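Local structure of acetoin utilization protein (Exiguobacterium sibiricum, 2Q04) at residues 5-9 with 21-25; 12-16 with 106-112; 33-39 with 69-75; 74-78 with 116-121; 156-161 with 181-185. The protein probably transfers an acetyl group from acetyl-coenzyme A to an acceptor, as GNAT-family acetyltransferases do, in a role connected with acetoin utilization. All coordinates share one frame; numbering follows the deposited sequence.

Contact 1: 5-9 with 21-25; sequences KQFNH and IEGPV
N8 and G23 form an antiparallel hydrogen-bonded pair that joins strands 8-12 and 19-23, the two arms of a beta hairpin. N8 N donates to G23 O at 2.8 Å, and G23 N answers to N8 O at 3.0 Å. The next rung, H9 with E22, is a non-hydrogen-bonded pair; beside it E22 CA makes a CA-H...O contact with N8 O (3.1 Å). The N8 amide is held by its nitrogen: ND2 donates to Q6 OE1, which lies in the plane of the N8 amide, and also to a water that lies 3.0 Å from G23 O.

The F7 ring provides most of the side-chain contact. With CG anti to the backbone N (chi1 178°), the ring extends along the partner strand, where CZ rests on E22 CB at 3.6 Å and P24 O lies in the ring plane at its edge. K5 CB meets P24 CG at 3.9 Å, beyond the cis peptide between G23 and P24.

E22 and H9 touch without a polar bond. E22 OE1 sits at the edge of the H9 ring, 3.2 Å from CD2, with carboxylate and ring planes 59° apart. E22 is salt-bridged to R67 and H9 NE2 is hydrogen-bonded to E20, which implies that the hairpin is joined here by backbone bonds and ring packing, while the polar ends of E22 and H9 find their stronger partners in R67 and E20.

Contact 2: 12-16 with 106-112; sequences LETSL and RFRGQQI
L16 reaches across to F107 and lays its terminal methyl over the ring. Its CB already touches the rim, 3.7 Å from F107 CE1. Placing CG anti to the carbonyl carbon (chi1 -47°) then sends the branch across the ring face, where L16 CD1 stands over the centre, 3.7 Å from the F107 centroid and 12° off the normal, a CH-pi contact. The same methyl is 3.6 Å from R106 O and also grazes the aliphatic part of the R106 side chain. The R106 chain runs out extended, F107 CE2 lies over one face of its guanidinium, toward the rim, and its NH1 forms a salt bridge with D36.

Residues 106-112 lead from strand 95-103 into helix 112-121, with a type II turn from F107 to Q110 that has G109 at its third position, and Q111 is the N-cap. Residues 108-112 probably correspond to the start of the GNAT pyrophosphate-binding loop (Q/R-x-x-G-x-G/A), with Q111, at positive phi, where the first glycine is usual; coenzyme A is probably held near here, as in relatives.

On the facing loop T14 OG1 accepts from L16 N at 2.9 Å, an ST turn that fixes the bend from which L16 departs, and the same hydroxyl lies at the F107 edge. The Q110 side chain, bent at its second torsion, passes T14 at about a right angle. A water donates to both E13 O and Q110 O, linking the two backbones, while L12 CD2 packs against I112 CG1 at 3.9 Å.

Contact 3: 33-39 with 69-75; sequences YKLDPGL and GNDIIGY
I72 and Y33 meet at right angles beside the backbone ladder, the isoleucine CD1 lying 3.7 Å from Y33 CB and a little farther from the ring atom CD2. The other branch of I72 serves L35, whose CD2 packs on CG2 at 3.8 Å. The Y33 ring points its edge at the N70 amide, OD1 being in the ring plane and 3.7 Å from Y33 CD1. A glycine in place of Y33 removes CB and ring together, and would probably open a gap beside I72 CD1 and take the aromatic edge from N70.

Strand 34-35 runs parallel to strand 71-79, a short edge pairing in the mixed sheet of this GNAT-type fold. K34 N donates to N70 O (2.8 Å), K34 O accepts from I72 N, and D36 N reaches I72 O at 2.9 Å. Just beyond, I73 and G74 form a classic beta bulge opposite A66. After strand 34-35 the chain leaves the sheet edge through a type I turn from D36 to L39, in which D36 OD2 accepts from G38 N as an Asx turn. This brings L39 back onto the strand: its CD1 sits 3.3 Å from I72 O and approaches the edge of the Y75 ring.

Contact 4: 74-78 with 116-121; sequences GYVTF and LLEVSM
V76 CG1 is wedged against both L116 and S120, and there the helix sits tightest on the strand. The methyl lies 3.8 Å from L116 CG and 3.4 Å from S120 OG, while the V76 and L116 side chains slide past each other in opposite directions. L116 reaches farther, its CD2 ending 3.5 Å from Y75 O. G74 has no side chain at the place where a CB would press toward that same methyl. S120 OG also meets the F78 ring at its edge, near the ring plane and 3.4 Å from CE2.

The hydroxyl is buried but has a partner: S120 OG, set anti to the carbonyl carbon (chi1 -69°), is turned toward L116 O and donates to it at 2.9 Å, one turn back in the helix. That carbonyl also accepts from S120 N, and the two donors arrive from opposite faces of its plane. Were S120 an alanine, L116 O would probably be left with its backbone donor alone, and V76 CG1 and the F78 edge would lose the oxygen they rest on.

Packing is slacker toward the partly exposed selenomethionine M121, whose CE approaches F78 CE1 only to 4.2 Å, and at L117, whose CD2 stands 4.3 Å from V76 CG2. Helix 112-121 is the helix of a beta-alpha-beta crossover between the parallel strands 95-103 and 130-135, and its segment 116-121 crosses segment 74-78 at -41°; Y75 and T77 turn to helix 45-56 on the other side of the sheet. With the serine bonded within its own helix, the contact between these two segments is van der Waals packing with no polar bond across it.

Contact 5: 156-161 with 181-185; sequences MEKMMN and NCLMA. With EDO (1,2-ethanediol), chain K.
N181 O accepts a hydrogen bond of 2.8 Å from O2 of 1,2-ethanediol, probably a guest from the crystallisation liquor, which is also bonded to T170 N. The next residue, C182, points toward the helix and begins the contact with it: its SG lies 3.8 Å from CE of M156.

Beyond that the interface belongs to M184. Its side chain runs out from the strand and bends at the last torsion (chi3 65°), bringing CE in among three helix residues. That methyl is 3.4 Å from M160 CB and 3.3 Å from N161 ND2, and it also faces the aliphatic CG of E157 at 3.8 Å. Its selenium lies alongside the root of the M160 side chain, 3.6 Å from CB, and across from the selenium of M156 at 4.4 Å. The methionines here are modelled as selenomethionine. The polar ends of the flanking residues are engaged elsewhere, E157 in a salt bridge with R153 and N161 ND2 in a bond to L165 O.

The axes of segments 156-161 and 182-185 run 15° apart in direction. M156 and M160 also touch E135 of strand 130-135, the antiparallel neighbour of strand 182-187; this is consistent with the C-terminal half of a GNAT fold. A calcium ion sits about 7 Å from the M160 side chain (nearest atoms). The chemistry implies a joint of methionine side chains (selenomethionine in this crystal) and one cysteine, held by dispersion and shape, with no polar bond between the two segments.

Contacts 4 and 5 are buried and join a helix to the sheet by apolar side chains; they touch where L117 CD1 meets the M159 backbone. Contacts 1 and 3 are partly buried strand pairings, antiparallel and parallel, and depend on backbone hydrogen bonds. Contact 2, also partly buried, joins two loops with a CH-pi contact and a water. Strand 71-79 serves both contact 3 and contact 4, which share G74 and Y75. The salt bridge from R106 to D36 connects contact 2 with contact 3, whereas I21 packs on L116 and V119, bringing the hairpin of contact 1 against the helix of contact 4.

Contact 1: 5-9 with 21-25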
# COMPACT_ATOMS: atom_id res chain seq x y z
N LYS A 5 4.88 16.69 1.76
CA LYS A 5 4.61 15.70 0.72
C LYS A 5 5.11 16.20 -0.64
O LYS A 5 4.63 17.22 -1.16
CB LYS A 5 3.11 15.39 0.67
CG LYS A 5 2.58 14.66 1.93
CD LYS A 5 1.07 14.59 1.94
CE LYS A 5 0.54 14.28 3.32
NZ LYS A 5 -0.95 14.39 3.40
N GLN A 6 6.10 15.49 -1.19
CA GLN A 6 6.67 15.83 -2.49
C GLN A 6 5.88 15.13 -3.61
O GLN A 6 5.84 13.90 -3.68
CB GLN A 6 8.14 15.42 -2.55
CG GLN A 6 8.91 15.97 -3.76
CD GLN A 6 10.25 15.29 -3.96
OE1 GLN A 6 10.31 14.08 -4.18
NE2 GLN A 6 11.32 16.06 -3.89
N PHE A 7 5.26 15.93 -4.47
CA PHE A 7 4.55 15.41 -5.62
C PHE A 7 5.54 14.92 -6.67
O PHE A 7 6.46 15.63 -7.04
CB PHE A 7 3.65 16.49 -6.24
CG PHE A 7 2.91 16.03 -7.47
CD1 PHE A 7 1.66 15.43 -7.36
CD2 PHE A 7 3.47 16.18 -8.73
CE1 PHE A 7 0.98 15.00 -8.50
CE2 PHE A 7 2.80 15.74 -9.86
CZ PHE A 7 1.56 15.15 -9.74
N ASN A 8 5.35 13.69 -7.13
CA ASN A 8 6.19 13.14 -8.18
C ASN A 8 5.34 12.58 -9.28
O ASN A 8 4.18 12.27 -9.07
CB ASN A 8 7.11 12.06 -7.61
CG ASN A 8 8.20 12.65 -6.75
OD1 ASN A 8 9.17 13.24 -7.26
ND2 ASN A 8 8.06 12.51 -5.43
N HIS A 9 5.91 12.47 -10.47
CA HIS A 9 5.17 12.04 -11.65
C HIS A 9 6.06 11.32 -12.64
O HIS A 9 7.16 11.76 -12.93
CB HIS A 9 4.54 13.26 -12.34
CG HIS A 9 4.04 12.97 -13.72
ND1 HIS A 9 4.86 12.98 -14.82
CD2 HIS A 9 2.81 12.63 -14.17
CE1 HIS A 9 4.16 12.65 -15.89
NE2 HIS A 9 2.91 12.44 -15.52
N ILE A 21 1.42 8.21 -13.69
CA ILE A 21 1.63 7.72 -12.35
C ILE A 21 2.18 8.84 -11.51
O ILE A 21 3.31 9.27 -11.71
CB ILE A 21 2.56 6.52 -12.35
CG1 ILE A 21 1.92 5.39 -13.16
CG2 ILE A 21 2.85 6.06 -10.91
CD1 ILE A 21 2.74 4.21 -13.30
N GLU A 22 1.38 9.31 -10.56
CA GLU A 22 1.70 10.53 -9.86
C GLU A 22 1.08 10.60 -8.47
O GLU A 22 0.03 10.02 -8.21
CB GLU A 22 1.22 11.71 -10.68
CG GLU A 22 -0.31 11.74 -10.87
CD GLU A 22 -0.77 12.77 -11.86
OE1 GLU A 22 -0.08 12.98 -12.88
OE2 GLU A 22 -1.86 13.34 -11.65
N GLY A 23 1.72 11.39 -7.61
CA GLY A 23 1.21 11.65 -6.27
C GLY A 23 2.34 12.05 -5.34
O GLY A 23 3.51 12.06 -5.75
N PRO A 24 2.01 12.35 -4.05
CA PRO A 24 0.64 12.28 -3.51
C PRO A 24 -0.31 13.35 -4.10
O PRO A 24 0.08 14.51 -4.30
CB PRO A 24 0.84 12.52 -1.99
CG PRO A 24 2.32 12.38 -1.76
CD PRO A 24 2.99 12.74 -3.02
N VAL A 25 -1.54 12.92 -4.39
CA VAL A 25 -2.57 13.79 -4.96
C VAL A 25 -3.45 14.36 -3.85
O VAL A 25 -3.85 13.63 -2.94
CB VAL A 25 -3.48 12.99 -5.96
CG1 VAL A 25 -4.49 13.90 -6.61
CG2 VAL A 25 -2.63 12.27 -7.01
O HOH W 1 5.90 10.74 -4.52

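Contact 2: 12-16 with 106-112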
# COMPACT_ATOMS: atom_id res chain seq x y z
N LEU A 12 3.95 6.12 -17.61
CA LEU A 12 4.21 4.72 -17.90
C LEU A 12 3.49 4.36 -19.18
O LEU A 12 2.30 4.64 -19.33
CB LEU A 12 3.71 3.83 -16.75
CG LEU A 12 3.97 2.32 -16.90
CD1 LEU A 12 5.45 2.05 -17.08
CD2 LEU A 12 3.42 1.55 -15.73
N GLU A 13 4.22 3.79 -20.12
CA GLU A 13 3.61 3.32 -21.34
C GLU A 13 3.08 1.93 -21.12
O GLU A 13 3.63 1.17 -20.30
CB GLU A 13 4.63 3.33 -22.48
CG GLU A 13 4.95 4.75 -23.01
CD GLU A 13 6.04 4.75 -24.05
OE1 GLU A 13 6.99 3.96 -23.91
OE2 GLU A 13 5.95 5.54 -25.02
N THR A 14 1.96 1.62 -21.75
CA THR A 14 1.33 0.30 -21.64
C THR A 14 0.71 -0.08 -22.98
O THR A 14 0.76 0.70 -23.94
CB THR A 14 0.20 0.28 -20.54
OG1 THR A 14 -1.00 0.85 -21.06
CG2 THR A 14 0.62 1.04 -19.30
N SER A 15 0.11 -1.26 -23.03
CA SER A 15 -0.60 -1.72 -24.23
C SER A 15 -1.89 -0.92 -24.42
O SER A 15 -2.47 -0.92 -25.50
CB SER A 15 -0.91 -3.21 -24.12
OG SER A 15 -1.49 -3.51 -22.86
N LEU A 16 -2.35 -0.29 -23.35
CA LEU A 16 -3.52 0.59 -23.39
C LEU A 16 -3.10 2.04 -23.16
O LEU A 16 -3.90 2.96 -23.29
CB LEU A 16 -4.51 0.18 -22.29
CG LEU A 16 -4.82 -1.32 -22.19
CD1 LEU A 16 -5.69 -1.59 -21.00
CD2 LEU A 16 -5.48 -1.82 -23.46
N ARG A 106 -7.89 -5.22 -16.43
CA ARG A 106 -7.44 -5.10 -17.83
C ARG A 106 -6.04 -4.47 -17.95
O ARG A 106 -5.41 -4.57 -19.01
CB ARG A 106 -8.46 -4.30 -18.66
CG ARG A 106 -8.49 -2.81 -18.36
CD ARG A 106 -9.44 -2.08 -19.33
NE ARG A 106 -9.37 -0.62 -19.18
CZ ARG A 106 -9.96 0.07 -18.21
NH1 ARG A 106 -10.65 -0.56 -17.26
NH2 ARG A 106 -9.84 1.40 -18.17
N PHE A 107 -5.58 -3.83 -16.87
CA PHE A 107 -4.23 -3.22 -16.84
C PHE A 107 -3.19 -4.13 -16.17
O PHE A 107 -2.02 -3.75 -16.01
CB PHE A 107 -4.28 -1.87 -16.13
CG PHE A 107 -4.75 -0.76 -16.99
CD1 PHE A 107 -3.87 -0.09 -17.84
CD2 PHE A 107 -6.08 -0.37 -16.98
CE1 PHE A 107 -4.31 0.94 -18.65
CE2 PHE A 107 -6.52 0.66 -17.80
CZ PHE A 107 -5.64 1.31 -18.63
N ARG A 108 -3.60 -5.34 -15.79
CA ARG A 108 -2.69 -6.27 -15.14
C ARG A 108 -1.62 -6.71 -16.12
O ARG A 108 -1.87 -6.84 -17.31
CB ARG A 108 -3.46 -7.49 -14.62
N GLY A 109 -0.40 -6.89 -15.61
CA GLY A 109 0.74 -7.35 -16.43
C GLY A 109 1.50 -6.21 -17.11
O GLY A 109 2.47 -6.46 -17.83
N GLN A 110 1.07 -4.97 -16.87
CA GLN A 110 1.72 -3.79 -17.46
C GLN A 110 2.66 -3.10 -16.45
O GLN A 110 3.12 -1.98 -16.69
CB GLN A 110 0.67 -2.81 -17.96
CG GLN A 110 -0.26 -3.38 -19.02
CD GLN A 110 0.48 -3.84 -20.28
OE1 GLN A 110 0.17 -4.89 -20.84
NE2 GLN A 110 1.46 -3.06 -20.72
N GLN A 111 2.91 -3.78 -15.33
CA GLN A 111 3.87 -3.30 -14.32
C GLN A 111 3.49 -1.95 -13.71
O GLN A 111 4.35 -1.16 -13.32
CB GLN A 111 5.29 -3.25 -14.90
CG GLN A 111 5.74 -4.59 -15.49
CD GLN A 111 7.25 -4.71 -15.60
OE1 GLN A 111 7.92 -3.83 -16.15
NE2 GLN A 111 7.79 -5.80 -15.09
N ILE A 112 2.19 -1.73 -13.56
CA ILE A 112 1.70 -0.50 -12.97
C ILE A 112 1.97 -0.48 -11.47
O ILE A 112 2.36 0.56 -10.93
CB ILE A 112 0.20 -0.31 -13.24
CG1 ILE A 112 0.00 0.06 -14.73
CG2 ILE A 112 -0.39 0.78 -12.32
CD1 ILE A 112 -1.41 0.18 -15.15
O HOH W 2 4.37 -0.94 -18.90

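Contact 3: 33-39 with 69-75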
# COMPACT_ATOMS: atom_id res chain seq x y z
N TYR A 33 -11.56 13.38 -10.10
CA TYR A 33 -11.34 12.20 -10.91
C TYR A 33 -12.47 11.19 -10.72
O TYR A 33 -13.40 11.42 -9.95
CB TYR A 33 -9.99 11.54 -10.57
CG TYR A 33 -8.78 12.44 -10.78
CD1 TYR A 33 -8.65 13.20 -11.93
CD2 TYR A 33 -7.74 12.45 -9.86
CE1 TYR A 33 -7.53 14.01 -12.13
CE2 TYR A 33 -6.61 13.24 -10.06
CZ TYR A 33 -6.52 14.02 -11.20
OH TYR A 33 -5.40 14.80 -11.39
N LYS A 34 -12.39 10.08 -11.45
CA LYS A 34 -13.40 9.03 -11.38
C LYS A 34 -12.74 7.66 -11.28
O LYS A 34 -12.02 7.25 -12.17
CB LYS A 34 -14.29 9.08 -12.63
CG LYS A 34 -15.39 8.02 -12.66
CD LYS A 34 -16.34 8.24 -13.83
CE LYS A 34 -17.53 7.28 -13.77
NZ LYS A 34 -18.55 7.56 -14.84
N LEU A 35 -12.99 6.95 -10.18
CA LEU A 35 -12.45 5.60 -10.02
C LEU A 35 -12.99 4.67 -11.10
O LEU A 35 -14.20 4.63 -11.36
CB LEU A 35 -12.81 5.03 -8.64
CG LEU A 35 -11.81 5.24 -7.51
CD1 LEU A 35 -12.25 4.45 -6.28
CD2 LEU A 35 -10.40 4.84 -7.92
N ASP A 36 -12.09 3.93 -11.73
CA ASP A 36 -12.46 2.95 -12.74
C ASP A 36 -13.42 1.91 -12.12
O ASP A 36 -13.21 1.48 -10.98
CB ASP A 36 -11.22 2.25 -13.28
CG ASP A 36 -11.52 1.38 -14.45
OD1 ASP A 36 -11.73 1.93 -15.56
OD2 ASP A 36 -11.54 0.14 -14.29
N PRO A 37 -14.46 1.49 -12.89
CA PRO A 37 -15.46 0.53 -12.36
C PRO A 37 -14.87 -0.82 -11.92
O PRO A 37 -15.52 -1.55 -11.17
CB PRO A 37 -16.42 0.34 -13.54
CG PRO A 37 -16.21 1.52 -14.42
CD PRO A 37 -14.78 1.90 -14.27
N GLY A 38 -13.65 -1.13 -12.37
CA GLY A 38 -13.03 -2.42 -12.07
C GLY A 38 -12.17 -2.43 -10.81
O GLY A 38 -11.38 -3.36 -10.61
N LEU A 39 -12.32 -1.42 -9.96
CA LEU A 39 -11.54 -1.34 -8.70
C LEU A 39 -12.45 -1.59 -7.50
O LEU A 39 -12.62 -0.72 -6.63
CB LEU A 39 -10.86 0.03 -8.58
CG LEU A 39 -9.78 0.33 -9.65
CD1 LEU A 39 -9.42 1.80 -9.65
CD2 LEU A 39 -8.54 -0.52 -9.43
N GLY A 69 -6.46 10.34 -18.24
CA GLY A 69 -7.44 11.43 -18.25
C GLY A 69 -7.97 11.66 -16.85
O GLY A 69 -7.21 11.75 -15.91
N ASN A 70 -9.29 11.71 -16.71
CA ASN A 70 -9.93 11.86 -15.39
C ASN A 70 -10.15 10.51 -14.69
O ASN A 70 -10.67 10.46 -13.57
CB ASN A 70 -11.27 12.58 -15.52
CG ASN A 70 -11.13 14.06 -15.60
OD1 ASN A 70 -10.54 14.68 -14.71
ND2 ASN A 70 -11.71 14.66 -16.62
N ASP A 71 -9.73 9.42 -15.34
CA ASP A 71 -10.02 8.07 -14.85
C ASP A 71 -8.84 7.44 -14.08
O ASP A 71 -7.77 7.22 -14.63
CB ASP A 71 -10.40 7.17 -16.03
CG ASP A 71 -11.67 7.62 -16.73
OD1 ASP A 71 -12.70 7.79 -16.04
OD2 ASP A 71 -11.64 7.80 -17.96
N ILE A 72 -9.08 7.13 -12.80
CA ILE A 72 -8.09 6.42 -11.97
C ILE A 72 -8.23 4.92 -12.20
O ILE A 72 -9.25 4.32 -11.85
CB ILE A 72 -8.30 6.70 -10.47
CG1 ILE A 72 -8.24 8.20 -10.18
CG2 ILE A 72 -7.24 5.98 -9.66
CD1 ILE A 72 -8.71 8.57 -8.78
N ILE A 73 -7.21 4.31 -12.79
CA ILE A 73 -7.24 2.86 -13.09
C ILE A 73 -6.36 2.07 -12.13
O ILE A 73 -6.19 0.87 -12.28
CB ILE A 73 -6.84 2.57 -14.61
CG1 ILE A 73 -5.40 3.02 -14.91
CG2 ILE A 73 -7.79 3.27 -15.53
CD1 ILE A 73 -4.34 2.01 -14.54
N GLY A 74 -5.84 2.75 -11.13
CA GLY A 74 -5.02 2.12 -10.13
C GLY A 74 -4.60 3.13 -9.08
O GLY A 74 -4.61 4.33 -9.32
N TYR A 75 -4.24 2.63 -7.90
CA TYR A 75 -3.81 3.49 -6.82
C TYR A 75 -3.02 2.72 -5.78
O TYR A 75 -3.04 1.49 -5.74
CB TYR A 75 -5.02 4.13 -6.15
CG TYR A 75 -5.96 3.13 -5.50
CD1 TYR A 75 -5.70 2.64 -4.22
CD2 TYR A 75 -7.11 2.69 -6.16
CE1 TYR A 75 -6.56 1.72 -3.62
CE2 TYR A 75 -7.97 1.77 -5.56
CZ TYR A 75 -7.69 1.29 -4.29
OH TYR A 75 -8.53 0.38 -3.69

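Contact 4: 74-78 with 116-121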
# COMPACT_ATOMS: atom_id res chain seq x y z
N GLY A 74 -5.84 2.75 -11.13
CA GLY A 74 -5.02 2.12 -10.13
C GLY A 74 -4.60 3.13 -9.08
O GLY A 74 -4.61 4.33 -9.32
N TYR A 75 -4.24 2.63 -7.90
CA TYR A 75 -3.81 3.49 -6.82
C TYR A 75 -3.02 2.72 -5.78
O TYR A 75 -3.04 1.49 -5.74
CB TYR A 75 -5.02 4.13 -6.15
CG TYR A 75 -5.96 3.13 -5.50
CD1 TYR A 75 -5.70 2.64 -4.22
CD2 TYR A 75 -7.11 2.69 -6.16
CE1 TYR A 75 -6.56 1.72 -3.62
CE2 TYR A 75 -7.97 1.77 -5.56
CZ TYR A 75 -7.69 1.29 -4.29
OH TYR A 75 -8.53 0.38 -3.69
N VAL A 76 -2.33 3.47 -4.92
CA VAL A 76 -1.68 2.91 -3.77
C VAL A 76 -1.80 3.92 -2.64
O VAL A 76 -1.60 5.13 -2.87
CB VAL A 76 -0.19 2.56 -4.05
CG1 VAL A 76 0.60 3.80 -4.44
CG2 VAL A 76 0.43 1.87 -2.85
N THR A 77 -2.16 3.44 -1.44
CA THR A 77 -2.47 4.34 -0.30
C THR A 77 -1.46 4.21 0.82
O THR A 77 -0.89 3.15 1.05
CB THR A 77 -3.86 4.05 0.28
OG1 THR A 77 -3.82 2.82 1.03
CG2 THR A 77 -4.89 3.94 -0.82
N PHE A 78 -1.25 5.33 1.54
CA PHE A 78 -0.39 5.35 2.71
C PHE A 78 -1.06 6.14 3.78
O PHE A 78 -1.60 7.21 3.52
CB PHE A 78 0.96 5.97 2.40
CG PHE A 78 1.71 5.24 1.38
CD1 PHE A 78 2.61 4.25 1.75
CD2 PHE A 78 1.53 5.52 0.03
CE1 PHE A 78 3.33 3.55 0.78
CE2 PHE A 78 2.24 4.82 -0.93
CZ PHE A 78 3.14 3.84 -0.56
N LEU A 116 3.77 2.38 -9.51
CA LEU A 116 3.00 2.99 -8.46
C LEU A 116 3.86 3.08 -7.20
O LEU A 116 3.92 4.12 -6.54
CB LEU A 116 1.75 2.15 -8.19
CG LEU A 116 0.39 2.83 -8.14
CD1 LEU A 116 0.26 3.92 -9.11
CD2 LEU A 116 -0.70 1.78 -8.37
N LEU A 117 4.58 1.99 -6.90
CA LEU A 117 5.45 1.95 -5.72
C LEU A 117 6.71 2.80 -5.91
O LEU A 117 7.17 3.45 -4.97
CB LEU A 117 5.85 0.50 -5.38
CG LEU A 117 4.74 -0.45 -4.86
CD1 LEU A 117 5.26 -1.88 -4.77
CD2 LEU A 117 4.21 0.01 -3.51
N GLU A 118 7.27 2.79 -7.13
CA GLU A 118 8.46 3.60 -7.44
C GLU A 118 8.20 5.08 -7.18
O GLU A 118 8.97 5.74 -6.50
CB GLU A 118 8.88 3.42 -8.90
CG GLU A 118 9.68 2.16 -9.19
CD GLU A 118 10.11 2.07 -10.67
OE1 GLU A 118 10.41 3.13 -11.28
OE2 GLU A 118 10.17 0.93 -11.20
N VAL A 119 7.13 5.60 -7.76
CA VAL A 119 6.78 7.01 -7.63
C VAL A 119 6.47 7.36 -6.17
O VAL A 119 6.72 8.49 -5.73
CB VAL A 119 5.57 7.36 -8.53
CG1 VAL A 119 5.11 8.81 -8.29
CG2 VAL A 119 5.92 7.16 -9.99
N SER A 120 5.93 6.40 -5.43
CA SER A 120 5.65 6.59 -4.02
C SER A 120 6.94 6.80 -3.20
O SER A 120 6.96 7.60 -2.27
CB SER A 120 4.87 5.39 -3.46
OG SER A 120 3.54 5.36 -3.98
N MSE A 121 8.02 6.10 -3.58
CA MSE A 121 9.29 6.15 -2.83
C MSE A 121 10.24 7.25 -3.33
O MSE A 121 11.31 7.44 -2.76
CB MSE A 121 10.01 4.80 -2.88
CG MSE A 121 9.19 3.65 -2.32
SE MSE A 121 8.53 4.00 -0.54
CE MSE A 121 7.27 2.63 -0.43

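Contact 5: 156-161 with 181-185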
# COMPACT_ATOMS: atom_id res chain seq x y z
N MSE A 156 2.66 -11.03 -6.21
CA MSE A 156 2.39 -9.88 -5.39
C MSE A 156 3.58 -9.54 -4.50
O MSE A 156 3.85 -8.36 -4.23
CB MSE A 156 1.14 -10.12 -4.55
CG MSE A 156 0.80 -8.98 -3.61
SE MSE A 156 1.79 -9.06 -1.93
CE MSE A 156 1.15 -10.83 -1.26
N GLU A 157 4.29 -10.56 -4.04
CA GLU A 157 5.43 -10.32 -3.13
C GLU A 157 6.59 -9.70 -3.87
O GLU A 157 7.20 -8.76 -3.38
CB GLU A 157 5.86 -11.61 -2.41
CG GLU A 157 6.78 -11.36 -1.19
CD GLU A 157 7.31 -12.67 -0.55
OE1 GLU A 157 6.66 -13.72 -0.70
OE2 GLU A 157 8.39 -12.63 0.10
N LYS A 158 6.86 -10.18 -5.08
CA LYS A 158 7.92 -9.63 -5.90
C LYS A 158 7.60 -8.19 -6.34
O LYS A 158 8.51 -7.36 -6.48
CB LYS A 158 8.19 -10.57 -7.08
CG LYS A 158 8.80 -11.93 -6.62
CD LYS A 158 8.85 -12.99 -7.73
CE LYS A 158 10.14 -12.89 -8.56
NZ LYS A 158 10.39 -14.15 -9.34
N MSE A 159 6.31 -7.87 -6.48
CA MSE A 159 5.89 -6.52 -6.76
C MSE A 159 6.25 -5.64 -5.60
O MSE A 159 6.84 -4.58 -5.78
CB MSE A 159 4.40 -6.45 -6.98
CG MSE A 159 3.92 -5.06 -7.28
SE MSE A 159 2.05 -4.89 -7.32
CE MSE A 159 1.70 -5.10 -5.50
N MSE A 160 5.86 -6.07 -4.40
CA MSE A 160 6.14 -5.32 -3.16
C MSE A 160 7.66 -5.17 -2.94
O MSE A 160 8.13 -4.14 -2.47
CB MSE A 160 5.51 -6.03 -1.97
CG MSE A 160 3.97 -5.96 -1.94
SE MSE A 160 3.30 -4.11 -1.75
CE MSE A 160 1.32 -4.52 -1.42
N ASN A 161 8.42 -6.19 -3.30
CA ASN A 161 9.88 -6.15 -3.19
C ASN A 161 10.46 -5.00 -4.00
O ASN A 161 11.38 -4.35 -3.56
CB ASN A 161 10.50 -7.48 -3.64
CG ASN A 161 10.21 -8.64 -2.64
OD1 ASN A 161 10.35 -9.81 -2.99
ND2 ASN A 161 9.85 -8.31 -1.42
N ASN A 181 -1.26 -15.46 3.41
CA ASN A 181 -1.27 -14.09 3.96
C ASN A 181 0.14 -13.71 4.37
O ASN A 181 0.99 -14.59 4.61
CB ASN A 181 -2.20 -13.97 5.16
CG ASN A 181 -3.62 -14.37 4.85
OD1 ASN A 181 -4.04 -14.35 3.69
ND2 ASN A 181 -4.36 -14.75 5.88
N CYS A 182 0.41 -12.43 4.44
CA CYS A 182 1.73 -11.99 4.85
C CYS A 182 1.81 -10.55 5.33
O CYS A 182 1.00 -9.70 4.97
CB CYS A 182 2.74 -12.21 3.70
SG CYS A 182 2.49 -11.17 2.23
N LEU A 183 2.79 -10.32 6.19
CA LEU A 183 3.16 -9.00 6.60
C LEU A 183 4.45 -8.67 5.90
O LEU A 183 5.36 -9.49 5.84
CB LEU A 183 3.39 -8.97 8.12
CG LEU A 183 4.19 -7.80 8.70
CD1 LEU A 183 3.39 -6.49 8.64
CD2 LEU A 183 4.59 -8.12 10.13
N MSE A 184 4.52 -7.49 5.33
CA MSE A 184 5.74 -7.04 4.70
C MSE A 184 6.03 -5.65 5.17
O MSE A 184 5.12 -4.95 5.62
CB MSE A 184 5.61 -7.04 3.17
CG MSE A 184 5.30 -8.39 2.60
SE MSE A 184 5.22 -8.34 0.71
CE MSE A 184 7.08 -7.89 0.35
N ALA A 185 7.28 -5.23 5.06
CA ALA A 185 7.64 -3.89 5.49
C ALA A 185 8.91 -3.37 4.85
O ALA A 185 9.82 -4.11 4.58
CB ALA A 185 7.75 -3.85 6.99
C1 EDO K . 3.47 -16.29 8.73
O1 EDO K . 4.36 -15.64 9.66
C2 EDO K . 3.12 -15.32 7.59
O2 EDO K . 2.55 -16.01 6.46